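Local coordinates for protein enoyl-CoA hydratase subunit II (Geobacillus kaustophilus, PDB 2EJ5) that probably catalyses the hydration of enoyl-CoA thioesters, as a crotonase-fold member of the enoyl-CoA hydratase/isomerase family linked to phenylacetic acid catabolism, at residues A14-N19 against K37-A42; V165-A170 against T177-L182; I204-R209 against Q230-L235. One frame throughout, in Å; residues are numbered along the deposited sequence. Where two conformers were deposited one is given.

Contact 1. Residues A14-N19 against K37-A42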
# COMPACT_ATOMS: atom_id res chain seq x y z
N ALA A 14 8.80 -17.98 -22.91
CA ALA A 14 7.97 -17.45 -23.99
C ALA A 14 8.21 -15.95 -24.13
O ALA A 14 7.97 -15.18 -23.21
CB ALA A 14 6.47 -17.78 -23.78
N TRP A 15 8.71 -15.56 -25.30
CA TRP A 15 8.97 -14.19 -25.64
C TRP A 15 7.74 -13.70 -26.41
O TRP A 15 7.43 -14.18 -27.53
CB TRP A 15 10.26 -14.10 -26.47
CG TRP A 15 11.48 -14.49 -25.67
CD1 TRP A 15 11.97 -15.77 -25.43
CD2 TRP A 15 12.35 -13.60 -24.96
NE1 TRP A 15 13.08 -15.71 -24.63
CE2 TRP A 15 13.34 -14.39 -24.33
CE3 TRP A 15 12.38 -12.20 -24.79
CZ2 TRP A 15 14.36 -13.83 -23.55
CZ3 TRP A 15 13.38 -11.64 -24.02
CH2 TRP A 15 14.37 -12.46 -23.41
N LEU A 16 6.98 -12.82 -25.78
CA LEU A 16 5.78 -12.24 -26.39
C LEU A 16 6.15 -10.83 -26.80
O LEU A 16 6.29 -9.90 -25.98
CB LEU A 16 4.58 -12.35 -25.41
CG LEU A 16 3.16 -12.22 -26.00
CD1 LEU A 16 2.06 -12.57 -24.99
CD2 LEU A 16 2.92 -10.85 -26.64
N THR A 17 6.39 -10.64 -28.10
CA THR A 17 6.82 -9.34 -28.56
C THR A 17 5.64 -8.63 -29.24
O THR A 17 5.07 -9.14 -30.22
CB THR A 17 8.03 -9.47 -29.50
OG1 THR A 17 9.13 -10.03 -28.77
CG2 THR A 17 8.43 -8.15 -30.05
N LEU A 18 5.26 -7.47 -28.71
CA LEU A 18 4.24 -6.63 -29.33
C LEU A 18 4.81 -6.04 -30.61
O LEU A 18 5.88 -5.43 -30.57
CB LEU A 18 3.85 -5.48 -28.39
CG LEU A 18 3.48 -5.88 -26.95
CD1 LEU A 18 3.04 -4.63 -26.17
CD2 LEU A 18 2.40 -6.99 -26.91
N ASN A 19 4.09 -6.17 -31.73
CA ASN A 19 4.74 -6.03 -33.05
C ASN A 19 3.98 -5.15 -34.08
O ASN A 19 3.56 -5.63 -35.13
CB ASN A 19 5.03 -7.44 -33.58
CG ASN A 19 6.15 -7.48 -34.62
OD1 ASN A 19 6.92 -6.54 -34.76
ND2 ASN A 19 6.25 -8.61 -35.33
N LYS A 37 -4.80 -14.87 -26.49
CA LYS A 37 -4.50 -16.24 -26.93
C LYS A 37 -3.08 -16.72 -26.54
O LYS A 37 -2.92 -17.83 -26.05
CB LYS A 37 -4.68 -16.32 -28.45
CG LYS A 37 -4.58 -17.74 -29.02
CD LYS A 37 -5.10 -17.77 -30.46
CE LYS A 37 -4.97 -19.16 -31.09
NZ LYS A 37 -3.53 -19.57 -31.25
N ALA A 38 -2.09 -15.86 -26.76
CA ALA A 38 -0.69 -16.17 -26.48
C ALA A 38 -0.49 -16.38 -24.97
O ALA A 38 0.19 -17.31 -24.56
CB ALA A 38 0.19 -15.05 -26.97
N LEU A 39 -1.11 -15.52 -24.14
CA LEU A 39 -0.99 -15.67 -22.68
C LEU A 39 -1.59 -16.96 -22.23
O LEU A 39 -1.06 -17.61 -21.36
CB LEU A 39 -1.63 -14.51 -21.90
CG LEU A 39 -0.94 -13.15 -22.02
CD1 LEU A 39 -1.79 -12.10 -21.32
CD2 LEU A 39 0.56 -13.14 -21.55
N LYS A 40 -2.71 -17.34 -22.83
CA LYS A 40 -3.38 -18.57 -22.42
C LYS A 40 -2.53 -19.77 -22.90
O LYS A 40 -2.43 -20.76 -22.20
CB LYS A 40 -4.83 -18.62 -22.97
CG LYS A 40 -5.77 -17.51 -22.44
CD LYS A 40 -7.13 -17.49 -23.16
CE LYS A 40 -8.14 -16.54 -22.49
NZ LYS A 40 -9.53 -16.46 -23.16
N GLN A 41 -1.91 -19.62 -24.06
CA GLN A 41 -0.99 -20.63 -24.65
C GLN A 41 0.18 -20.87 -23.67
O GLN A 41 0.39 -21.98 -23.18
CB GLN A 41 -0.49 -20.09 -25.99
CG GLN A 41 0.32 -21.04 -26.91
CD GLN A 41 0.37 -20.52 -28.38
OE1 GLN A 41 -0.29 -19.51 -28.73
NE2 GLN A 41 1.17 -21.20 -29.23
N ALA A 42 0.89 -19.78 -23.35
CA ALA A 42 1.97 -19.82 -22.36
C ALA A 42 1.56 -20.45 -21.04
O ALA A 42 2.30 -21.26 -20.47
CB ALA A 42 2.54 -18.42 -22.15
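Leu-16 and Ala-38 form the tight part of this strand-on-helix contact. The CD1 methyl of Leu-16 settles 3.7 Å from CB of Ala-38 and, with the same carbon, 3.8 Å from CD2 of Leu-39, so one methyl serves both helix residues. With CG swung opposite the backbone N (chi1 -161°) and chi2 extended, the leucine reaches straight off the strand to the helix. Leu-39 does not point its CB at the strand, but its CD2 methyl reaches Leu-16; the two leucine side chains meet at about a right angle.

One step along, the packing is looser: CB of Ala-14 and CB of Ala-42 stand 4.3 Å apart, and Tyr-7 of strand 5-10 touches both. No hydrogen bond crosses between the segments. On the helix, Lys-37 and Lys-40 face solvent, while Gln-41 hydrogen-bonds through OE1 to the hydroxyl of Tyr-2.

The local axes of 14-18 and 37-42 run nearly antiparallel, at 174°, as expected of the first two elements of a beta-alpha-beta unit. Strand 13-18 lies in the sheet between 5-10 and 50-55, and helix 29-44 packs on it before the chain returns into 50-55.

Contact 2. Residues V165-A170 against T177-L182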
# COMPACT_ATOMS: atom_id res chain seq x y z
N VAL A 165 7.12 10.03 -16.58
CA VAL A 165 8.23 9.74 -15.68
C VAL A 165 9.36 9.02 -16.40
O VAL A 165 9.13 8.15 -17.22
CB VAL A 165 7.82 8.94 -14.40
CG1 VAL A 165 6.95 9.81 -13.47
CG2 VAL A 165 7.08 7.70 -14.74
N THR A 166 10.59 9.40 -16.07
CA THR A 166 11.76 8.75 -16.65
C THR A 166 11.99 7.37 -15.99
O THR A 166 11.30 7.03 -15.01
CB THR A 166 12.99 9.61 -16.45
OG1 THR A 166 13.21 9.76 -15.05
CG2 THR A 166 12.76 11.02 -17.09
N ALA A 167 12.87 6.56 -16.57
CA ALA A 167 13.21 5.24 -16.01
C ALA A 167 13.67 5.40 -14.57
O ALA A 167 13.22 4.67 -13.69
CB ALA A 167 14.30 4.53 -16.86
N GLU A 168 14.54 6.38 -14.31
CA GLU A 168 15.10 6.49 -12.96
C GLU A 168 14.06 7.01 -11.98
O GLU A 168 14.05 6.61 -10.84
CB GLU A 168 16.38 7.31 -12.93
CG GLU A 168 17.58 6.63 -13.69
CD GLU A 168 18.28 5.47 -12.92
OE1 GLU A 168 17.91 5.13 -11.77
OE2 GLU A 168 19.23 4.91 -13.49
N GLU A 169 13.17 7.88 -12.45
CA GLU A 169 12.04 8.36 -11.65
C GLU A 169 11.06 7.23 -11.35
O GLU A 169 10.61 7.12 -10.21
CB GLU A 169 11.33 9.56 -12.29
CG GLU A 169 12.25 10.77 -12.50
CD GLU A 169 11.67 11.85 -13.41
OE1 GLU A 169 10.74 11.58 -14.19
OE2 GLU A 169 12.15 13.00 -13.34
N ALA A 170 10.76 6.39 -12.34
CA ALA A 170 9.97 5.17 -12.12
C ALA A 170 10.62 4.26 -11.07
O ALA A 170 9.94 3.72 -10.17
CB ALA A 170 9.75 4.41 -13.43
N THR A 177 11.59 -2.88 -11.34
CA THR A 177 12.44 -3.90 -10.76
C THR A 177 13.93 -3.54 -10.91
O THR A 177 14.72 -3.71 -9.97
CB THR A 177 12.20 -5.23 -11.42
OG1 THR A 177 10.79 -5.49 -11.37
CG2 THR A 177 12.98 -6.33 -10.68
N LYS A 178 14.32 -3.09 -12.11
CA LYS A 178 15.63 -2.47 -12.29
C LYS A 178 15.67 -1.65 -13.57
O LYS A 178 14.80 -1.78 -14.42
CB LYS A 178 16.76 -3.51 -12.28
CG LYS A 178 16.61 -4.71 -13.15
CD LYS A 178 17.75 -5.69 -12.83
CE LYS A 178 17.58 -7.02 -13.53
NZ LYS A 178 18.84 -7.83 -13.52
N VAL A 179 16.68 -0.78 -13.66
CA VAL A 179 16.92 0.01 -14.85
C VAL A 179 18.21 -0.53 -15.46
O VAL A 179 19.25 -0.64 -14.78
CB VAL A 179 17.03 1.48 -14.50
CG1 VAL A 179 17.28 2.33 -15.75
CG2 VAL A 179 15.73 1.94 -13.80
N ILE A 180 18.13 -0.85 -16.75
CA ILE A 180 19.22 -1.53 -17.45
C ILE A 180 19.83 -0.59 -18.50
O ILE A 180 19.10 0.05 -19.27
CB ILE A 180 18.73 -2.87 -18.04
CG1 ILE A 180 18.11 -3.74 -16.90
CG2 ILE A 180 19.90 -3.60 -18.75
CD1 ILE A 180 17.43 -5.03 -17.32
N PRO A 181 21.18 -0.46 -18.50
CA PRO A 181 21.83 0.32 -19.56
C PRO A 181 21.57 -0.22 -20.94
O PRO A 181 21.41 -1.43 -21.13
CB PRO A 181 23.33 0.23 -19.19
CG PRO A 181 23.29 0.08 -17.64
CD PRO A 181 22.15 -0.94 -17.50
N LEU A 182 21.51 0.67 -21.92
CA LEU A 182 21.23 0.23 -23.29
C LEU A 182 22.17 -0.86 -23.87
O LEU A 182 21.70 -1.81 -24.49
CB LEU A 182 21.14 1.41 -24.25
CG LEU A 182 20.68 1.05 -25.66
CD1 LEU A 182 19.39 0.16 -25.61
CD2 LEU A 182 20.42 2.31 -26.51
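The capped first turn of helix 167-173, whose capping box spans Thr-166 to Glu-169, meets the edge strand 178-180, with Val-179 taking all the contact from the strand side. Its two methyls divide the work. CG1, opposite the backbone N (chi1 -179°), lies 3.9 Å from CB of Ala-167; CG2 goes to the backbone, 3.7 Å from the carbonyl O of the same alanine. Glu-168, which is exposed, comes in from the solvent side. Its chain folds back at chi2 (-77°), which brings OE2 to 3.9 Å from CG1 of Val-179, a van der Waals approach of a carboxylate oxygen to a methyl.

The capping box fixes where this turn starts. Thr-166 is the N-cap: its OG1 accepts from the N of Glu-169 at 3.2 Å. In return Glu-169 OE1 takes the N-H of Thr-166 at 2.9 Å, a nearly straight bond (174°) that arrives from above the carboxylate plane. Ala-167 follows the cap directly, and its CB points toward the strand.

An alanine in place of Val-179 would probably leave the Ala-167 methyl without its apolar partner and open a gap between the first turn of the helix and the strand. Strand 178-180 ends the main sheet within this chain, with backbone bonds from Lys-178 and Ile-180 to Leu-121 of strand 118-122. Val-165, ahead of the cap, bonds instead to Phe-127 of the small three-stranded sheet. Close to the subunit interface, Thr-177 packs on Glu-157 of the second subunit.

Contact 3. Residues I204-R209 against Q230-L235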
# COMPACT_ATOMS: atom_id res chain seq x y z
N ILE A 204 5.82 -20.59 -7.84
CA ILE A 204 5.65 -19.19 -8.31
C ILE A 204 4.18 -18.95 -8.71
O ILE A 204 3.61 -17.90 -8.41
CB ILE A 204 6.59 -18.83 -9.49
CG1 ILE A 204 8.06 -18.83 -9.00
CG2 ILE A 204 6.22 -17.45 -10.11
CD1 ILE A 204 9.06 -18.73 -10.16
N GLY A 205 3.56 -19.91 -9.39
CA GLY A 205 2.13 -19.75 -9.74
C GLY A 205 1.22 -19.66 -8.52
O GLY A 205 0.28 -18.84 -8.47
N LEU A 206 1.51 -20.48 -7.51
CA LEU A 206 0.76 -20.49 -6.26
C LEU A 206 0.97 -19.20 -5.44
O LEU A 206 0.05 -18.71 -4.77
CB LEU A 206 1.19 -21.73 -5.44
CG LEU A 206 0.64 -23.09 -5.96
CD1 LEU A 206 1.25 -24.25 -5.25
CD2 LEU A 206 -0.88 -23.20 -5.96
N ILE A 207 2.17 -18.64 -5.49
CA ILE A 207 2.34 -17.35 -4.82
C ILE A 207 1.55 -16.23 -5.55
O ILE A 207 0.95 -15.35 -4.87
CB ILE A 207 3.82 -16.97 -4.54
CG1 ILE A 207 4.46 -16.32 -5.74
CG2 ILE A 207 4.60 -18.11 -3.92
CD1 ILE A 207 4.37 -14.81 -5.63
N LYS A 208 1.51 -16.26 -6.87
CA LYS A 208 0.65 -15.32 -7.59
C LYS A 208 -0.83 -15.54 -7.23
O LYS A 208 -1.61 -14.57 -7.14
CB LYS A 208 0.88 -15.48 -9.09
CG LYS A 208 2.14 -14.82 -9.57
CD LYS A 208 2.39 -15.06 -11.05
CE LYS A 208 1.39 -14.23 -11.94
NZ LYS A 208 1.97 -13.78 -13.27
N ARG A 209 -1.21 -16.80 -7.06
CA ARG A 209 -2.59 -17.12 -6.67
C ARG A 209 -2.86 -16.52 -5.30
O ARG A 209 -3.91 -15.86 -5.08
CB ARG A 209 -2.81 -18.65 -6.65
CG ARG A 209 -4.28 -19.07 -6.51
CD ARG A 209 -4.45 -20.63 -6.52
NE ARG A 209 -3.95 -21.24 -7.76
CZ ARG A 209 -3.88 -22.56 -7.96
NH1 ARG A 209 -4.28 -23.39 -7.01
NH2 ARG A 209 -3.40 -23.07 -9.09
N GLN A 230 -0.06 -24.62 -0.02
CA GLN A 230 1.15 -25.22 0.49
C GLN A 230 1.04 -26.74 0.46
O GLN A 230 2.06 -27.37 0.32
CB GLN A 230 1.44 -24.77 1.93
CG GLN A 230 2.89 -25.02 2.37
CD GLN A 230 3.85 -24.07 1.68
OE1 GLN A 230 4.00 -24.09 0.42
NE2 GLN A 230 4.48 -23.22 2.47
N ARG A 231 -0.17 -27.30 0.65
CA ARG A 231 -0.37 -28.76 0.46
C ARG A 231 0.02 -29.12 -0.95
O ARG A 231 0.81 -30.04 -1.15
CB ARG A 231 -1.82 -29.19 0.79
CG ARG A 231 -2.11 -30.69 0.64
CD ARG A 231 -3.59 -30.99 0.59
NE ARG A 231 -4.21 -30.49 -0.64
CZ ARG A 231 -4.22 -31.12 -1.81
NH1 ARG A 231 -3.66 -32.33 -1.95
NH2 ARG A 231 -4.81 -30.54 -2.86
N ILE A 232 -0.46 -28.33 -1.91
CA ILE A 232 -0.06 -28.48 -3.33
C ILE A 232 1.46 -28.31 -3.58
O ILE A 232 2.08 -29.18 -4.21
CB ILE A 232 -0.87 -27.56 -4.31
CG1 ILE A 232 -2.39 -27.80 -4.18
CG2 ILE A 232 -0.39 -27.74 -5.78
CD1 ILE A 232 -3.29 -26.59 -4.55
N ALA A 233 2.07 -27.21 -3.10
CA ALA A 233 3.49 -27.02 -3.39
C ALA A 233 4.28 -28.18 -2.79
O ALA A 233 5.27 -28.63 -3.37
CB ALA A 233 4.01 -25.65 -2.86
N GLY A 234 3.80 -28.69 -1.66
CA GLY A 234 4.48 -29.71 -0.90
C GLY A 234 4.53 -31.06 -1.59
O GLY A 234 5.38 -31.87 -1.26
N LEU A 235 3.62 -31.29 -2.53
CA LEU A 235 3.48 -32.57 -3.21
C LEU A 235 4.33 -32.60 -4.46
O LEU A 235 4.54 -33.65 -5.04
CB LEU A 235 2.01 -32.81 -3.58
CG LEU A 235 1.09 -33.28 -2.44
CD1 LEU A 235 -0.36 -33.15 -2.89
CD2 LEU A 235 1.44 -34.75 -2.08
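Two antiparallel helices near the C-terminal end of the chain pack side by side here, with Leu-206 of helix 201-216 set against Ile-232 and Ala-233 of helix 219-235. The local axes pass 10.3 Å apart at 175°, and no hydrogen bond joins the segments. The CD1 methyl of Leu-206 does nearly all the touching. It lies 3.9 Å from CG2 of Ile-232, 3.9 Å from CB of Ala-233, and 3.7 Å from the backbone N of Ala-233, and so sits in the angle between two successive residues. The isoleucine turns that branch toward it by holding CG2 opposite its own backbone N, while the CG1 branch carries CD1 toward Arg-209.

These helices form a helical hairpin, closed by the short connection between residues 216 and 219, in the C-terminal helical region of the crotonase fold. On its more exposed flank, NH1 of Arg-209 comes to 4.2 Å from CD1 of Ile-232, the two side chains crossing at about a right angle. CD2 of Leu-206 lies over one face of the Arg-209 guanidinium, 3.5 Å above its plane, displaced toward the edge of the group. The charge itself is answered by a salt bridge from Arg-209 NE to Glu-94.

Another copy of the protein also packs here: Val-137 of the second subunit touches Leu-206, and Gln-230 hydrogen-bonds through NE2 to Asp-139 OD2 and Val-137 O of that subunit.

Contact 1 is the buried one, all five of its touching residues being enclosed; contacts 2 and 3 lie farther from the chain's centre and are only partly buried. Contacts 1 and 2 reach the same main sheet, one at strand 13-18 and the other at its far edge, 178-180, with centres about 24 Å apart. Contact 3 joins two helices and lies across the chain's centre from contact 2, their centres about 31 Å apart. None of the three touches another. All are apolar at heart, yet contact 1 uses methyls alone, whereas a glutamate borders contact 2 and an arginine contact 3. The second subunit reaches contacts 2 and 3 but not contact 1.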